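Local coordinates for CNPV058 bcl-2 like protein (Canarypox virus, PDB 5WOS) that inhibits apoptosis of the host cell, interacting with BAK1, BAX and other BH3-containing proteins such as BIM, BID and PUMA, at residues A[21-26]-A[123-128]; A[55-58]-A[63-66]; A[93-98]-A[127-132]. All blocks are in the same frame, centred on the assembly; numbering follows the deposited sequence.

Contact 1 of 3, residues A[21-26]-A[123-128]; sequences NIIQNY and DIITES
I23 of helix 14-32 points into helix 121-138 and meets two neighbouring side chains, I125 and T126. Its two branches share the work. CG2 presses on the end of I125, with I23 CG2 3.6 Å from I125 CD1. The longer branch runs out extended and ends beside the threonine hydroxyl, I23 CD1 lying 3.4 Å from T126 OG1. The two isoleucines meet at a slant. I23 and T126 lie alongside each other, running in opposite senses.

The isoleucines differ in their first torsion. I23 keeps CG1 beside its backbone N and CG2 opposite that N. I125 holds CG1 in the crowded position between the backbone N and the carbonyl carbon (chi1 75°), and the chain then extends to bring CD1 against both methyl ends of I23. The second of these approaches is looser, with I125 CD1 4.0 Å from I23 CD1. I125 CG1 also lies 4.0 Å from I23 CG2, so the whole outer part of this branch flanks I23. T126 turns OG1 back beside its own backbone N (chi1 -50°). From there the hydroxyl bonds to the carbonyl of P122, one turn earlier.

I125 also rests on F27 and I78, so it is enclosed by more than I23. T126 touches I19 and L20, one turn before I23.

The contact is buried and largely apolar, with one threonine hydroxyl at its side. It joins two helices of the Bcl-2 fold by methyl packing, and the threonine hydroxyl enters this setting with its hydrogen bond already made to its own helix.

Contact 2 of 3, residues A[55-58]-A[63-66]; sequences IILR and EFRK
The F64 ring reaches back along helix 43-69 to the side chains of I56 and L57, roughly two turns earlier. L57 meets the ring at its edge. Its CD2 methyl lies in the ring plane, with L57 CD2 3.9 Å from F64 CE2 and 4.0 Å from F64 CD2. The two side chains cross at about a right angle. I56 comes at the ring from an oblique direction, and its short branch does the touching: I56 CG2 is 4.1 Å from F64 CZ. The ring end is thus met by one methyl along its side edge and by another near its far tip carbon.

The torsions fit this arrangement. F64 holds CG opposite its carbonyl carbon (chi1 -70°), and the ring projects toward the earlier turns. I56 places CG2 opposite its backbone N, leaving its longer branch to point to other partners.

The backbone is close for residues seven apart. L57 CA and F64 CA are 8.4 Å from each other, less than the rise of seven residues in a straight alpha helix. This is consistent with a bend in helix 43-69 between the two segments. I56 O also accepts a hydrogen bond from N60 ND2 in the intervening turn.

The bound peptide lies against I56 with an aromatic side chain and against F64 with an apolar one, so the contact forms part of the peptide groove. Two other helices close on this part of helix 43-69. F64 packs edge-to-face with F101 and touches Y104, both on helix 92-112, and L57 leans on Y30 of helix 14-32.

Contact 3 of 3, residues A[93-98]-A[127-132]; sequences GRVISI and ESLLSR
V95 and L129 mark the closest approach of the two backbones, with V95 CA and L129 CA 7.8 Å apart on helix segments that run in broadly opposite directions. L129 points at helix 92-112 and divides its two methyls between residues one turn apart. CD1 goes to the isoleucine: L129 CD1 is 3.8 Å from I98 CD1 and 4.0 Å from I98 CG2. CD2 goes to the valine, where V95 CG1 lies 4.0 Å from L129 CD2. The leucine and I98 pass side by side, each heading toward the other's helix; the leucine and V95 meet obliquely.

L129 takes an unusual first torsion, chi1 -135°, away from the staggered positions, and in this setting its fork spans V95 and I98. I98 keeps CG2 opposite its backbone N, which brings that branch to L129 as well as the extended one.

Other side chains of 93-98 face different partners. S97 OG bonds to G93 O at 2.7 Å. The backbone S97 N reaches the same oxygen from the opposite face of its plane, so that carbonyl carries two bonds. G93 and R94 match the Gly-Arg pair of the BH1 signature of Bcl-2 proteins. R94 forms salt bridges with D88 and with an acidic side chain of the bound peptide, the latter as in other Bcl-2 complexes with BH3 ligands.

Across the helix pair the chemistry is purely aliphatic and buried. One face of helix 92-112 is thus packed on helix 121-138 by methyl contacts, while R94 carries charge to the ligand.

How the contacts relate
Contacts 1 and 3 both use helix 121-138 and share E127 and S128; their centres are about 9 Å apart. That helix meets helix 14-32 through contact 1 and helix 92-112 through contact 3. Contact 2 lies farther away, its centre about 19 Å from that of contact 1 and 17 Å from that of contact 3. It still touches both. Y26 OH comes within 3.3 Å of L57 CD1, and I56 CD1 is 3.6 Å from I96 CG2. Contacts 2 and 3 both pack on the bound peptide, and R94 of segment 93-98 adds a salt bridge. Contact 1 belongs to the helix packing of the core.

Contact 1 of 3, residues A[21-26]-A[123-128]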
loop_
_atom_site.group_PDB
_atom_site.type_symbol
_atom_site.label_atom_id
_atom_site.label_comp_id
_atom_site.label_asym_id
_atom_site.label_seq_id
_atom_site.Cartn_x
_atom_site.Cartn_y
_atom_site.Cartn_z
ATOM N N ASN A 21 5.533 9.665 -3.416
ATOM C CA ASN A 21 5.279 10.015 -4.812
ATOM C C ASN A 21 4.652 8.851 -5.574
ATOM O O ASN A 21 3.738 9.051 -6.383
ATOM C CB ASN A 21 6.574 10.456 -5.493
ATOM C CG ASN A 21 6.378 10.774 -6.961
ATOM O OD1 ASN A 21 6.770 10.000 -7.837
ATOM N ND2 ASN A 21 5.755 11.913 -7.237
ATOM N N ILE A 22 5.124 7.630 -5.326
ATOM C CA ILE A 22 4.605 6.469 -6.044
ATOM C C ILE A 22 3.242 6.058 -5.505
ATOM O O ILE A 22 2.318 5.768 -6.275
ATOM C CB ILE A 22 5.626 5.322 -5.965
ATOM C CG1 ILE A 22 6.706 5.527 -7.027
ATOM C CG2 ILE A 22 4.958 3.961 -6.144
ATOM C CD1 ILE A 22 7.984 4.840 -6.697
ATOM N N ILE A 23 3.091 6.013 -4.180
ATOM C CA ILE A 23 1.807 5.640 -3.597
ATOM C C ILE A 23 0.740 6.661 -3.971
ATOM O O ILE A 23 -0.388 6.301 -4.327
ATOM C CB ILE A 23 1.937 5.498 -2.069
ATOM C CG1 ILE A 23 2.972 4.427 -1.717
ATOM C CG2 ILE A 23 0.581 5.160 -1.454
ATOM C CD1 ILE A 23 3.245 4.302 -0.239
ATOM N N GLN A 24 1.070 7.949 -3.874
ATOM C CA GLN A 24 0.092 8.983 -4.190
ATOM C C GLN A 24 -0.422 8.836 -5.618
ATOM O O GLN A 24 -1.627 8.941 -5.868
ATOM C CB GLN A 24 0.714 10.360 -3.973
ATOM C CG GLN A 24 -0.290 11.457 -3.684
ATOM C CD GLN A 24 0.323 12.602 -2.906
ATOM O OE1 GLN A 24 1.518 12.877 -3.019
ATOM N NE2 GLN A 24 -0.494 13.269 -2.098
ATOM N N ASN A 25 0.473 8.569 -6.566
ATOM C CA ASN A 25 0.054 8.482 -7.958
ATOM C C ASN A 25 -0.663 7.174 -8.267
ATOM O O ASN A 25 -1.565 7.159 -9.112
ATOM C CB ASN A 25 1.262 8.666 -8.878
ATOM C CG ASN A 25 1.575 10.131 -9.136
ATOM O OD1 ASN A 25 0.958 10.765 -9.989
ATOM N ND2 ASN A 25 2.538 10.674 -8.399
ATOM N N TYR A 26 -0.298 6.072 -7.607
ATOM C CA TYR A 26 -1.033 4.835 -7.836
ATOM C C TYR A 26 -2.458 4.942 -7.306
ATOM O O TYR A 26 -3.407 4.498 -7.963
ATOM C CB TYR A 26 -0.313 3.649 -7.201
ATOM C CG TYR A 26 -1.044 2.344 -7.429
ATOM C CD1 TYR A 26 -1.652 1.672 -6.380
ATOM C CD2 TYR A 26 -1.150 1.804 -8.700
ATOM C CE1 TYR A 26 -2.331 0.492 -6.591
ATOM C CE2 TYR A 26 -1.820 0.625 -8.920
ATOM C CZ TYR A 26 -2.413 -0.026 -7.862
ATOM O OH TYR A 26 -3.089 -1.205 -8.080
ATOM N N ASP A 123 -0.538 9.562 2.642
ATOM C CA ASP A 123 0.309 9.930 3.770
ATOM C C ASP A 123 0.128 8.965 4.934
ATOM O O ASP A 123 1.094 8.649 5.639
ATOM C CB ASP A 123 -0.002 11.360 4.203
ATOM C CG ASP A 123 0.542 12.395 3.237
ATOM O OD1 ASP A 123 1.780 12.503 3.104
ATOM O OD2 ASP A 123 -0.273 13.095 2.603
ATOM N N ILE A 124 -1.096 8.473 5.142
ATOM C CA ILE A 124 -1.372 7.627 6.300
ATOM C C ILE A 124 -0.609 6.310 6.207
ATOM O O ILE A 124 -0.031 5.845 7.199
ATOM C CB ILE A 124 -2.887 7.394 6.447
ATOM C CG1 ILE A 124 -3.588 8.707 6.807
ATOM C CG2 ILE A 124 -3.172 6.334 7.519
ATOM C CD1 ILE A 124 -5.103 8.623 6.825
ATOM N N ILE A 125 -0.599 5.676 5.033
ATOM C CA ILE A 125 0.117 4.410 4.924
ATOM C C ILE A 125 1.616 4.655 4.799
ATOM O O ILE A 125 2.420 3.935 5.400
ATOM C CB ILE A 125 -0.428 3.544 3.769
ATOM C CG1 ILE A 125 0.016 4.050 2.396
ATOM C CG2 ILE A 125 -1.952 3.467 3.827
ATOM C CD1 ILE A 125 -0.224 3.027 1.310
ATOM N N THR A 126 2.018 5.689 4.056
ATOM C CA THR A 126 3.434 6.035 3.991
ATOM C C THR A 126 3.984 6.326 5.382
ATOM O O THR A 126 5.106 5.923 5.714
ATOM C CB THR A 126 3.648 7.240 3.073
ATOM O OG1 THR A 126 2.983 7.024 1.824
ATOM C CG2 THR A 126 5.132 7.458 2.810
ATOM N N GLU A 127 3.203 7.024 6.210
ATOM C CA GLU A 127 3.595 7.241 7.599
ATOM C C GLU A 127 3.697 5.920 8.351
ATOM O O GLU A 127 4.719 5.632 8.987
ATOM C CB GLU A 127 2.594 8.168 8.290
ATOM C CG GLU A 127 2.991 9.633 8.284
ATOM C CD GLU A 127 2.019 10.500 9.062
ATOM O OE1 GLU A 127 1.414 11.409 8.452
ATOM O OE2 GLU A 127 1.850 10.268 10.281
ATOM N N SER A 128 2.635 5.110 8.305
ATOM C CA SER A 128 2.663 3.813 8.974
ATOM C C SER A 128 3.787 2.941 8.431
ATOM O O SER A 128 4.456 2.231 9.192
ATOM C CB SER A 128 1.319 3.107 8.808
ATOM O OG SER A 128 0.244 3.946 9.190
#

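Contact 2 of 3, residues A[55-58]-A[63-66]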
loop_
_atom_site.group_PDB
_atom_site.type_symbol
_atom_site.label_atom_id
_atom_site.label_comp_id
_atom_site.label_asym_id
_atom_site.label_seq_id
_atom_site.Cartn_x
_atom_site.Cartn_y
_atom_site.Cartn_z
ATOM N N ILE A 55 -2.037 -6.980 -9.794
ATOM C CA ILE A 55 -2.157 -8.434 -9.705
ATOM C C ILE A 55 -2.785 -8.828 -8.374
ATOM O O ILE A 55 -3.707 -9.651 -8.322
ATOM C CB ILE A 55 -0.785 -9.108 -9.887
ATOM C CG1 ILE A 55 -0.136 -8.690 -11.210
ATOM C CG2 ILE A 55 -0.935 -10.626 -9.857
ATOM C CD1 ILE A 55 1.358 -8.941 -11.253
ATOM N N ILE A 56 -2.289 -8.253 -7.278
ATOM C CA ILE A 56 -2.835 -8.566 -5.959
ATOM C C ILE A 56 -4.317 -8.215 -5.904
ATOM O O ILE A 56 -5.142 -9.000 -5.423
ATOM C CB ILE A 56 -2.033 -7.834 -4.867
ATOM C CG1 ILE A 56 -0.692 -8.538 -4.656
ATOM C CG2 ILE A 56 -2.815 -7.770 -3.556
ATOM C CD1 ILE A 56 0.281 -7.749 -3.821
ATOM N N LEU A 57 -4.674 -7.028 -6.392
ATOM C CA LEU A 57 -6.074 -6.622 -6.394
ATOM C C LEU A 57 -6.920 -7.592 -7.207
ATOM O O LEU A 57 -7.959 -8.072 -6.742
ATOM C CB LEU A 57 -6.201 -5.199 -6.946
ATOM C CG LEU A 57 -5.742 -4.072 -6.016
ATOM C CD1 LEU A 57 -5.683 -2.751 -6.763
ATOM C CD2 LEU A 57 -6.663 -3.954 -4.813
ATOM N N ARG A 58 -6.482 -7.903 -8.427
ATOM C CA ARG A 58 -7.264 -8.777 -9.292
ATOM C C ARG A 58 -7.523 -10.128 -8.639
ATOM O O ARG A 58 -8.598 -10.710 -8.827
ATOM C CB ARG A 58 -6.547 -8.952 -10.632
ATOM C CG ARG A 58 -7.237 -9.902 -11.596
ATOM C CD ARG A 58 -6.497 -11.221 -11.674
ATOM N NE ARG A 58 -5.145 -11.060 -12.206
ATOM C CZ ARG A 58 -4.190 -11.980 -12.118
ATOM N NH1 ARG A 58 -4.426 -13.135 -11.511
ATOM N NH2 ARG A 58 -2.993 -11.743 -12.633
ATOM N N GLU A 63 -11.726 -10.944 -1.266
ATOM C CA GLU A 63 -11.381 -11.009 0.150
ATOM C C GLU A 63 -11.336 -9.618 0.768
ATOM O O GLU A 63 -11.855 -9.403 1.870
ATOM C CB GLU A 63 -10.043 -11.725 0.335
ATOM C CG GLU A 63 -10.149 -13.242 0.329
ATOM C CD GLU A 63 -11.017 -13.771 1.461
ATOM O OE1 GLU A 63 -10.778 -13.385 2.626
ATOM O OE2 GLU A 63 -11.947 -14.559 1.185
ATOM N N PHE A 64 -10.716 -8.661 0.074
ATOM C CA PHE A 64 -10.697 -7.288 0.564
ATOM C C PHE A 64 -12.109 -6.772 0.825
ATOM O O PHE A 64 -12.355 -6.097 1.830
ATOM C CB PHE A 64 -9.989 -6.379 -0.441
ATOM C CG PHE A 64 -8.500 -6.603 -0.549
ATOM C CD1 PHE A 64 -7.831 -7.462 0.308
ATOM C CD2 PHE A 64 -7.767 -5.925 -1.512
ATOM C CE1 PHE A 64 -6.465 -7.647 0.201
ATOM C CE2 PHE A 64 -6.401 -6.105 -1.625
ATOM C CZ PHE A 64 -5.748 -6.966 -0.767
ATOM N N ARG A 65 -13.045 -7.067 -0.083
ATOM C CA ARG A 65 -14.427 -6.613 0.075
ATOM C C ARG A 65 -15.076 -7.199 1.324
ATOM O O ARG A 65 -15.901 -6.541 1.969
ATOM C CB ARG A 65 -15.239 -6.990 -1.163
ATOM C CG ARG A 65 -16.625 -6.358 -1.240
ATOM C CD ARG A 65 -17.375 -6.873 -2.463
ATOM N NE ARG A 65 -18.370 -5.920 -2.959
ATOM C CZ ARG A 65 -19.691 -6.026 -2.811
ATOM N NH1 ARG A 65 -20.483 -5.088 -3.314
ATOM N NH2 ARG A 65 -20.231 -7.058 -2.174
ATOM N N LYS A 66 -14.739 -8.442 1.671
ATOM C CA LYS A 66 -15.321 -9.055 2.861
ATOM C C LYS A 66 -14.694 -8.491 4.127
ATOM O O LYS A 66 -15.401 -8.085 5.057
ATOM C CB LYS A 66 -15.140 -10.569 2.806
ATOM C CG LYS A 66 -15.751 -11.218 1.587
ATOM C CD LYS A 66 -15.644 -12.715 1.709
ATOM C CE LYS A 66 -15.967 -13.415 0.412
ATOM N NZ LYS A 66 -15.483 -14.823 0.461
#

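Contact 3 of 3, residues A[93-98]-A[127-132]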
loop_
_atom_site.group_PDB
_atom_site.type_symbol
_atom_site.label_atom_id
_atom_site.label_comp_id
_atom_site.label_asym_id
_atom_site.label_seq_id
_atom_site.Cartn_x
_atom_site.Cartn_y
_atom_site.Cartn_z
ATOM N N GLY A 93 6.919 -8.238 -0.559
ATOM C CA GLY A 93 5.593 -8.792 -0.778
ATOM C C GLY A 93 4.566 -8.215 0.176
ATOM O O GLY A 93 3.459 -7.851 -0.230
ATOM N N ARG A 94 4.923 -8.108 1.456
ATOM C CA ARG A 94 4.012 -7.513 2.426
ATOM C C ARG A 94 3.840 -6.020 2.180
ATOM O O ARG A 94 2.722 -5.496 2.269
ATOM C CB ARG A 94 4.519 -7.784 3.843
ATOM C CG ARG A 94 4.443 -9.250 4.224
ATOM C CD ARG A 94 5.105 -9.547 5.557
ATOM N NE ARG A 94 5.000 -10.964 5.894
ATOM C CZ ARG A 94 5.305 -11.482 7.079
ATOM N NH1 ARG A 94 5.736 -10.703 8.060
ATOM N NH2 ARG A 94 5.171 -12.783 7.283
ATOM N N VAL A 95 4.930 -5.319 1.862
ATOM C CA VAL A 95 4.847 -3.883 1.595
ATOM C C VAL A 95 3.917 -3.612 0.419
ATOM O O VAL A 95 3.117 -2.668 0.448
ATOM C CB VAL A 95 6.254 -3.304 1.351
ATOM C CG1 VAL A 95 6.175 -1.865 0.874
ATOM C CG2 VAL A 95 7.086 -3.385 2.624
ATOM N N ILE A 96 4.007 -4.428 -0.635
ATOM C CA ILE A 96 3.154 -4.223 -1.802
ATOM C C ILE A 96 1.702 -4.538 -1.464
ATOM O O ILE A 96 0.784 -3.813 -1.873
ATOM C CB ILE A 96 3.660 -5.072 -2.983
ATOM C CG1 ILE A 96 5.040 -4.585 -3.447
ATOM C CG2 ILE A 96 2.662 -5.051 -4.132
ATOM C CD1 ILE A 96 5.045 -3.209 -4.081
ATOM N N SER A 97 1.467 -5.625 -0.725
ATOM C CA SER A 97 0.109 -5.978 -0.322
ATOM C C SER A 97 -0.547 -4.850 0.465
ATOM O O SER A 97 -1.746 -4.592 0.312
ATOM C CB SER A 97 0.134 -7.261 0.506
ATOM O OG SER A 97 0.813 -8.284 -0.195
ATOM N N ILE A 98 0.224 -4.176 1.322
ATOM C CA ILE A 98 -0.292 -3.022 2.056
ATOM C C ILE A 98 -0.720 -1.925 1.090
ATOM O O ILE A 98 -1.811 -1.352 1.209
ATOM C CB ILE A 98 0.770 -2.515 3.047
ATOM C CG1 ILE A 98 0.939 -3.510 4.194
ATOM C CG2 ILE A 98 0.411 -1.122 3.587
ATOM C CD1 ILE A 98 2.276 -3.402 4.892
ATOM N N GLU A 127 3.203 7.024 6.210
ATOM C CA GLU A 127 3.595 7.241 7.599
ATOM C C GLU A 127 3.697 5.920 8.351
ATOM O O GLU A 127 4.719 5.632 8.987
ATOM C CB GLU A 127 2.594 8.168 8.290
ATOM C CG GLU A 127 2.991 9.633 8.284
ATOM C CD GLU A 127 2.019 10.500 9.062
ATOM O OE1 GLU A 127 1.414 11.409 8.452
ATOM O OE2 GLU A 127 1.850 10.268 10.281
ATOM N N SER A 128 2.635 5.110 8.305
ATOM C CA SER A 128 2.663 3.813 8.974
ATOM C C SER A 128 3.787 2.941 8.431
ATOM O O SER A 128 4.456 2.231 9.192
ATOM C CB SER A 128 1.319 3.107 8.808
ATOM O OG SER A 128 0.244 3.946 9.190
ATOM N N LEU A 129 4.010 2.980 7.117
ATOM C CA LEU A 129 5.055 2.157 6.517
ATOM C C LEU A 129 6.432 2.580 7.016
ATOM O O LEU A 129 7.251 1.740 7.403
ATOM C CB LEU A 129 4.977 2.256 4.990
ATOM C CG LEU A 129 5.072 0.998 4.128
ATOM C CD1 LEU A 129 4.156 -0.114 4.610
ATOM C CD2 LEU A 129 4.713 1.372 2.699
ATOM N N LEU A 130 6.701 3.884 7.022
ATOM C CA LEU A 130 8.015 4.371 7.431
ATOM C C LEU A 130 8.211 4.312 8.938
ATOM O O LEU A 130 9.349 4.186 9.405
ATOM C CB LEU A 130 8.215 5.802 6.938
ATOM C CG LEU A 130 8.257 5.910 5.422
ATOM C CD1 LEU A 130 8.010 7.320 5.001
ATOM C CD2 LEU A 130 9.591 5.424 4.906
ATOM N N SER A 131 7.132 4.411 9.710
ATOM C CA SER A 131 7.244 4.290 11.157
ATOM C C SER A 131 7.901 2.986 11.587
ATOM O O SER A 131 8.295 2.869 12.752
ATOM C CB SER A 131 5.861 4.406 11.800
ATOM O OG SER A 131 5.904 4.035 13.166
ATOM N N ARG A 132 8.029 2.008 10.685
ATOM C CA ARG A 132 8.599 0.710 11.030
ATOM C C ARG A 132 9.643 0.192 10.051
ATOM O O ARG A 132 10.392 -0.719 10.421
ATOM C CB ARG A 132 7.488 -0.342 11.144
ATOM C CG ARG A 132 6.357 0.042 12.086
ATOM C CD ARG A 132 6.299 -0.866 13.297
ATOM N NE ARG A 132 7.528 -0.827 14.091
ATOM C CZ ARG A 132 7.746 0.005 15.107
ATOM N NH1 ARG A 132 6.820 0.884 15.474
ATOM N NH2 ARG A 132 8.897 -0.045 15.764
#